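Local coordinates for Lmo0651 protein (Listeria monocytogenes serovar 1/2a, PDB 6EP3) that controls expression of the Agr system and mediates virulence, probably as a sequence-specific DNA-binding transcription factor of the GntR family, at residues L8-M11 and V12-L16; L123-L126 and E127-F130. One frame throughout, in Å; residues are numbered along the deposited sequence.

Overall arrangement
The two contacts illustrate local packing in two different helices: within the opening turns of helix 8-21, and where a loop runs into helix 126-142. Contact 1 is a surface contact in the GntR-family region; contact 2 is partly buried and joins the loop after helix 107-123 to helix 126-142, in the FCD region. They share no secondary-structure element and do not touch, with centres 24 Å apart and nearest atoms about 12 Å apart. Main-chain hydrogen bonds run through both. To these, contact 1 adds thin apolar contacts between side chains one turn apart, whereas contact 2 adds a polar aspartate–asparagine side-chain pairing and a weak capping bond to one backbone amide.

Contact 1 (L8-M11 and V12-L16)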
ATOM      1  N   LEU B   8      14.813   2.120  23.464  1.00 76.15           N
ATOM      2  CA  LEU B   8      14.085   3.337  23.800  1.00 74.51           C
ATOM      3  C   LEU B   8      13.209   3.796  22.644  1.00 78.41           C
ATOM      4  O   LEU B   8      12.129   4.356  22.871  1.00 81.07           O
ATOM      5  CB  LEU B   8      15.056   4.447  24.204  1.00 70.01           C
ATOM      6  CG  LEU B   8      14.389   5.773  24.571  1.00 72.45           C
ATOM      7  CD1 LEU B   8      13.443   5.573  25.740  1.00 75.61           C
ATOM      8  CD2 LEU B   8      15.423   6.835  24.898  1.00 75.80           C
ATOM      9  N   ASP B   9      13.639   3.549  21.405  1.00 77.91           N
ATOM     10  CA  ASP B   9      12.848   3.965  20.252  1.00 80.75           C
ATOM     11  C   ASP B   9      11.495   3.267  20.237  1.00 80.48           C
ATOM     12  O   ASP B   9      10.443   3.917  20.297  1.00 86.02           O
ATOM     13  CB  ASP B   9      13.612   3.685  18.955  1.00 80.30           C
ATOM     14  CG  ASP B   9      14.851   4.547  18.807  1.00 86.85           C
ATOM     15  OD1 ASP B   9      15.936   3.988  18.543  1.00 91.77           O
ATOM     16  OD2 ASP B   9      14.741   5.784  18.945  1.00 87.54           O
ATOM     17  N   LYS B  10      11.504   1.931  20.184  1.00 74.36           N
ATOM     18  CA  LYS B  10      10.249   1.196  20.054  1.00 79.79           C
ATOM     19  C   LYS B  10       9.289   1.542  21.188  1.00 80.32           C
ATOM     20  O   LYS B  10       8.120   1.854  20.937  1.00 91.79           O
ATOM     21  CB  LYS B  10      10.526  -0.313  19.959  1.00 81.83           C
ATOM     22  CG  LYS B  10      10.555  -1.102  21.259  1.00 91.01           C
ATOM     23  CD  LYS B  10      10.057  -2.527  21.038  1.00 95.38           C
ATOM     24  CE  LYS B  10      10.330  -3.412  22.243  1.00 96.08           C
ATOM     25  NZ  LYS B  10      11.690  -4.010  22.219  1.00 92.02           N
ATOM     26  N   MET B  11       9.784   1.575  22.429  1.00 83.56           N
ATOM     27  CA  MET B  11       8.984   2.041  23.559  1.00 80.75           C
ATOM     28  C   MET B  11       8.235   3.312  23.192  1.00 71.10           C
ATOM     29  O   MET B  11       6.999   3.348  23.199  1.00 73.64           O
ATOM     30  CB  MET B  11       9.876   2.285  24.780  1.00 78.94           C
ATOM     31  CG  MET B  11       9.187   3.092  25.877  1.00 86.62           C
ATOM     32  SD  MET B  11      10.277   3.562  27.236  1.00101.60           S
ATOM     33  CE  MET B  11      10.225   2.076  28.238  1.00100.31           C
ATOM     34  N   VAL B  12       8.983   4.357  22.833  1.00 70.05           N
ATOM     35  CA  VAL B  12       8.357   5.640  22.527  1.00 70.90           C
ATOM     36  C   VAL B  12       7.318   5.449  21.436  1.00 75.48           C
ATOM     37  O   VAL B  12       6.152   5.841  21.582  1.00 78.04           O
ATOM     38  CB  VAL B  12       9.422   6.671  22.116  1.00 65.56           C
ATOM     39  CG1 VAL B  12       8.776   7.854  21.411  1.00 69.94           C
ATOM     40  CG2 VAL B  12      10.200   7.129  23.326  1.00 62.97           C
ATOM     41  N   TYR B  13       7.719   4.771  20.354  1.00 74.94           N
ATOM     42  CA  TYR B  13       6.786   4.422  19.292  1.00 68.11           C
ATOM     43  C   TYR B  13       5.517   3.833  19.887  1.00 72.61           C
ATOM     44  O   TYR B  13       4.426   4.408  19.761  1.00 78.00           O
ATOM     45  CB  TYR B  13       7.451   3.445  18.318  1.00 59.24           C
ATOM     46  CG  TYR B  13       6.524   2.889  17.259  1.00 59.80           C
ATOM     47  CD1 TYR B  13       6.350   3.551  16.054  1.00 64.08           C
ATOM     48  CD2 TYR B  13       5.839   1.693  17.454  1.00 66.36           C
ATOM     49  CE1 TYR B  13       5.510   3.052  15.078  1.00 62.12           C
ATOM     50  CE2 TYR B  13       4.997   1.185  16.482  1.00 67.14           C
ATOM     51  CZ  TYR B  13       4.835   1.872  15.296  1.00 70.25           C
ATOM     52  OH  TYR B  13       4.000   1.376  14.322  1.00 72.20           O
ATOM     53  N   ASN B  14       5.666   2.715  20.603  1.00 69.78           N
ATOM     54  CA  ASN B  14       4.511   2.050  21.190  1.00 74.22           C
ATOM     55  C   ASN B  14       3.709   3.020  22.041  1.00 76.17           C
ATOM     56  O   ASN B  14       2.485   3.118  21.905  1.00 80.49           O
ATOM     57  CB  ASN B  14       4.960   0.841  22.011  1.00 71.36           C
ATOM     58  CG  ASN B  14       5.229  -0.372  21.147  1.00 80.60           C
ATOM     59  OD1 ASN B  14       6.331  -0.545  20.623  1.00 85.28           O
ATOM     60  ND2 ASN B  14       4.217  -1.213  20.979  1.00 85.84           N
ATOM     61  N   LEU B  15       4.399   3.788  22.890  1.00 72.01           N
ATOM     62  CA  LEU B  15       3.720   4.773  23.720  1.00 75.22           C
ATOM     63  C   LEU B  15       2.852   5.678  22.858  1.00 74.69           C
ATOM     64  O   LEU B  15       1.633   5.769  23.052  1.00 78.80           O
ATOM     65  CB  LEU B  15       4.749   5.582  24.511  1.00 75.94           C
ATOM     66  CG  LEU B  15       5.223   4.926  25.810  1.00 76.15           C
ATOM     67  CD1 LEU B  15       6.187   5.837  26.557  1.00 69.93           C
ATOM     68  CD2 LEU B  15       4.042   4.540  26.691  1.00 76.47           C
ATOM     69  N   LEU B  16       3.466   6.306  21.851  1.00 66.15           N
ATOM     70  CA  LEU B  16       2.705   7.173  20.963  1.00 66.42           C
ATOM     71  C   LEU B  16       1.555   6.410  20.325  1.00 64.70           C
ATOM     72  O   LEU B  16       0.419   6.902  20.285  1.00 58.74           O
ATOM     73  CB  LEU B  16       3.625   7.761  19.895  1.00 71.21           C
ATOM     74  CG  LEU B  16       3.090   8.987  19.157  1.00 77.51           C
ATOM     75  CD1 LEU B  16       2.770  10.089  20.152  1.00 80.37           C
ATOM     76  CD2 LEU B  16       4.092   9.470  18.122  1.00 79.34           C
TER
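Val12 meets Leu8 one turn back along helix 8-21, and the pair shows how a helix packs closely along its main chain and far less closely between its side chains. With CG1 anti to the backbone N (chi1 163°), the other branch of Val12, CG2, is placed beside that N and reaches back to within 3.4 Å of Leu8 O. The two side chains approach less closely, Val12 CG2 and Leu8 CD1 being 4.3 Å apart.

The tight part is the backbone ladder. Val12 N donates to Leu8 O at 3.1 Å and Tyr13 N to Asp9 O at 2.9 Å. The next rungs are shorter, Asn14 N to Lys10 O at 2.6 Å and Leu15 N to Met11 O at 2.7 Å. All four are close to straight at hydrogen. Tyr13 CB also sits close to the main chain, 3.1 Å from Lys10 O, before the ring leads away toward helix 44-56, and its hydroxyl is hydrogen-bonded to Gln57, just past the end of that helix.

The side-chain contacts are looser than this ladder. Met11 and Leu15, both only partly exposed, lie alongside one another and point the same way, Met11 CG touching Leu15 CD1 at 4.1 Å; Leu15 also touches Phe40. Lys10, Met11 and Asn14 have Phe5 of the N-terminal loop beside them, while the solvent side is at Leu8, which is exposed.

Val12 and Leu16, by contrast, are buried: Val12 rests on Phe40 and Val42, Leu16 on Leu36 and Leu54. One helix side thus packs on helices 33-40 and 44-56, the arrangement expected for the first helix of a GntR-type winged helix-turn-helix domain, with strands 60-63 and 67-70 consistent with its wing.

Contact 2 (L123-L126 and E127-F130); sequences LTDL and ENYF
Asp125 and Asn128 meet across the first turn of helix 126-142 in an N-cap arrangement, with the aspartate at the capping position. It follows directly on Thr124, whose positive phi belongs to the Schellman motif closing the preceding helix, so one helix ends and the next is capped within two residues.

The side chains cross at a slant, the carboxylate and amide planes 60° apart. Asp125 CG is anti to the backbone N (chi1 -168°), a rotation that carries the carboxylate forward to the helix start. Its two oxygens divide the work: OD1 accepts a weak capping bond from Asn128 N at 3.4 Å, and OD2 accepts a shorter side-chain hydrogen bond from Asn128 ND2 at 2.6 Å. OD2 lies almost in the amide plane, whereas ND2 stands well above the carboxylate plane. The two bonds, one of them weak, probably limit the carboxylate's rotation.

Glu127 bends at chi2 (65°), folding its carboxylate back over the Leu126 main chain. Its OE1 comes within 4.1 Å of Asp125 OD1, a like-charge approach that may be eased by the positive end of the helix dipole.

Tyr129 leaves the helix on a different side, its ring reaching Phe170 and its hydroxyl bonded to Asn180. At its base, Tyr129 N donates to Asp125 O at 2.9 Å, while Tyr129 CB rests 3.3 Å from that same oxygen.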
ATOM      1  N   LEU B 123      -5.022 -23.844  21.316  1.00 66.02           N
ATOM      2  CA  LEU B 123      -4.476 -23.266  22.538  1.00 59.30           C
ATOM      3  C   LEU B 123      -5.257 -22.056  23.036  1.00 64.38           C
ATOM      4  O   LEU B 123      -4.949 -21.558  24.124  1.00 66.55           O
ATOM      5  CB  LEU B 123      -3.014 -22.868  22.327  1.00 54.91           C
ATOM      6  CG  LEU B 123      -2.026 -23.987  22.000  1.00 58.33           C
ATOM      7  CD1 LEU B 123      -0.680 -23.393  21.623  1.00 55.93           C
ATOM      8  CD2 LEU B 123      -1.885 -24.951  23.179  1.00 53.35           C
ATOM      9  N   THR B 124      -6.229 -21.560  22.262  1.00 65.51           N
ATOM     10  CA  THR B 124      -7.017 -20.380  22.636  1.00 70.26           C
ATOM     11  C   THR B 124      -6.111 -19.169  22.848  1.00 68.30           C
ATOM     12  O   THR B 124      -6.213 -18.442  23.838  1.00 73.84           O
ATOM     13  CB  THR B 124      -7.890 -20.644  23.868  1.00 69.93           C
ATOM     14  OG1 THR B 124      -8.448 -21.960  23.788  1.00 69.80           O
ATOM     15  CG2 THR B 124      -9.029 -19.631  23.952  1.00 72.65           C
ATOM     16  N   ASP B 125      -5.208 -18.967  21.896  1.00 64.27           N
ATOM     17  CA  ASP B 125      -4.299 -17.825  21.858  1.00 68.75           C
ATOM     18  C   ASP B 125      -4.822 -16.906  20.757  1.00 61.42           C
ATOM     19  O   ASP B 125      -4.535 -17.119  19.577  1.00 62.38           O
ATOM     20  CB  ASP B 125      -2.866 -18.281  21.593  1.00 63.95           C
ATOM     21  CG  ASP B 125      -1.844 -17.180  21.823  1.00 69.58           C
ATOM     22  OD1 ASP B 125      -2.192 -15.984  21.689  1.00 68.48           O
ATOM     23  OD2 ASP B 125      -0.675 -17.517  22.109  1.00 67.80           O
ATOM     24  N   LEU B 126      -5.595 -15.890  21.148  1.00 63.77           N
ATOM     25  CA  LEU B 126      -6.353 -15.116  20.168  1.00 76.41           C
ATOM     26  C   LEU B 126      -5.451 -14.250  19.300  1.00 71.63           C
ATOM     27  O   LEU B 126      -5.626 -14.196  18.077  1.00 77.26           O
ATOM     28  CB  LEU B 126      -7.383 -14.237  20.875  1.00 82.51           C
ATOM     29  CG  LEU B 126      -8.849 -14.620  20.742  1.00 81.41           C
ATOM     30  CD1 LEU B 126      -9.692 -13.542  21.386  1.00 80.88           C
ATOM     31  CD2 LEU B 126      -9.215 -14.789  19.281  1.00 81.08           C
ATOM     32  N   GLU B 127      -4.491 -13.554  19.911  1.00 64.12           N
ATOM     33  CA  GLU B 127      -3.601 -12.693  19.139  1.00 67.68           C
ATOM     34  C   GLU B 127      -2.781 -13.505  18.150  1.00 69.07           C
ATOM     35  O   GLU B 127      -2.640 -13.126  16.979  1.00 80.15           O
ATOM     36  CB  GLU B 127      -2.687 -11.902  20.077  1.00 77.96           C
ATOM     37  CG  GLU B 127      -3.385 -10.809  20.889  1.00 93.74           C
ATOM     38  CD  GLU B 127      -4.397 -11.352  21.884  1.00111.88           C
ATOM     39  OE1 GLU B 127      -4.240 -12.510  22.329  1.00117.70           O
ATOM     40  OE2 GLU B 127      -5.353 -10.619  22.217  1.00114.91           O
ATOM     41  N   ASN B 128      -2.239 -14.634  18.602  1.00 56.78           N
ATOM     42  CA  ASN B 128      -1.447 -15.462  17.708  1.00 51.39           C
ATOM     43  C   ASN B 128      -2.312 -16.114  16.640  1.00 54.89           C
ATOM     44  O   ASN B 128      -1.854 -16.297  15.511  1.00 60.64           O
ATOM     45  CB  ASN B 128      -0.680 -16.508  18.507  1.00 51.14           C
ATOM     46  CG  ASN B 128       0.559 -15.935  19.157  1.00 61.09           C
ATOM     47  OD1 ASN B 128       1.283 -15.150  18.545  1.00 62.99           O
ATOM     48  ND2 ASN B 128       0.819 -16.330  20.399  1.00 61.46           N
ATOM     49  N   TYR B 129      -3.572 -16.431  16.954  1.00 53.78           N
ATOM     50  CA  TYR B 129      -4.466 -16.967  15.932  1.00 57.82           C
ATOM     51  C   TYR B 129      -4.774 -15.927  14.861  1.00 53.47           C
ATOM     52  O   TYR B 129      -4.814 -16.253  13.670  1.00 59.15           O
ATOM     53  CB  TYR B 129      -5.759 -17.481  16.566  1.00 58.47           C
ATOM     54  CG  TYR B 129      -6.741 -17.993  15.540  1.00 53.40           C
ATOM     55  CD1 TYR B 129      -6.625 -19.273  15.012  1.00 52.33           C
ATOM     56  CD2 TYR B 129      -7.775 -17.187  15.084  1.00 49.55           C
ATOM     57  CE1 TYR B 129      -7.519 -19.735  14.064  1.00 55.15           C
ATOM     58  CE2 TYR B 129      -8.668 -17.637  14.134  1.00 47.06           C
ATOM     59  CZ  TYR B 129      -8.537 -18.908  13.627  1.00 51.65           C
ATOM     60  OH  TYR B 129      -9.435 -19.349  12.684  1.00 51.39           O
ATOM     61  N   PHE B 130      -5.029 -14.683  15.271  1.00 51.03           N
ATOM     62  CA  PHE B 130      -5.223 -13.600  14.309  1.00 48.73           C
ATOM     63  C   PHE B 130      -3.995 -13.442  13.418  1.00 50.14           C
ATOM     64  O   PHE B 130      -4.107 -13.366  12.185  1.00 58.58           O
ATOM     65  CB  PHE B 130      -5.520 -12.299  15.060  1.00 52.43           C
ATOM     66  CG  PHE B 130      -6.361 -11.310  14.289  1.00 56.75           C
ATOM     67  CD1 PHE B 130      -7.400 -11.734  13.475  1.00 55.02           C
ATOM     68  CD2 PHE B 130      -6.122  -9.949  14.404  1.00 57.75           C
ATOM     69  CE1 PHE B 130      -8.175 -10.815  12.778  1.00 54.22           C
ATOM     70  CE2 PHE B 130      -6.891  -9.026  13.710  1.00 61.98           C
ATOM     71  CZ  PHE B 130      -7.919  -9.460  12.896  1.00 60.19           C
TER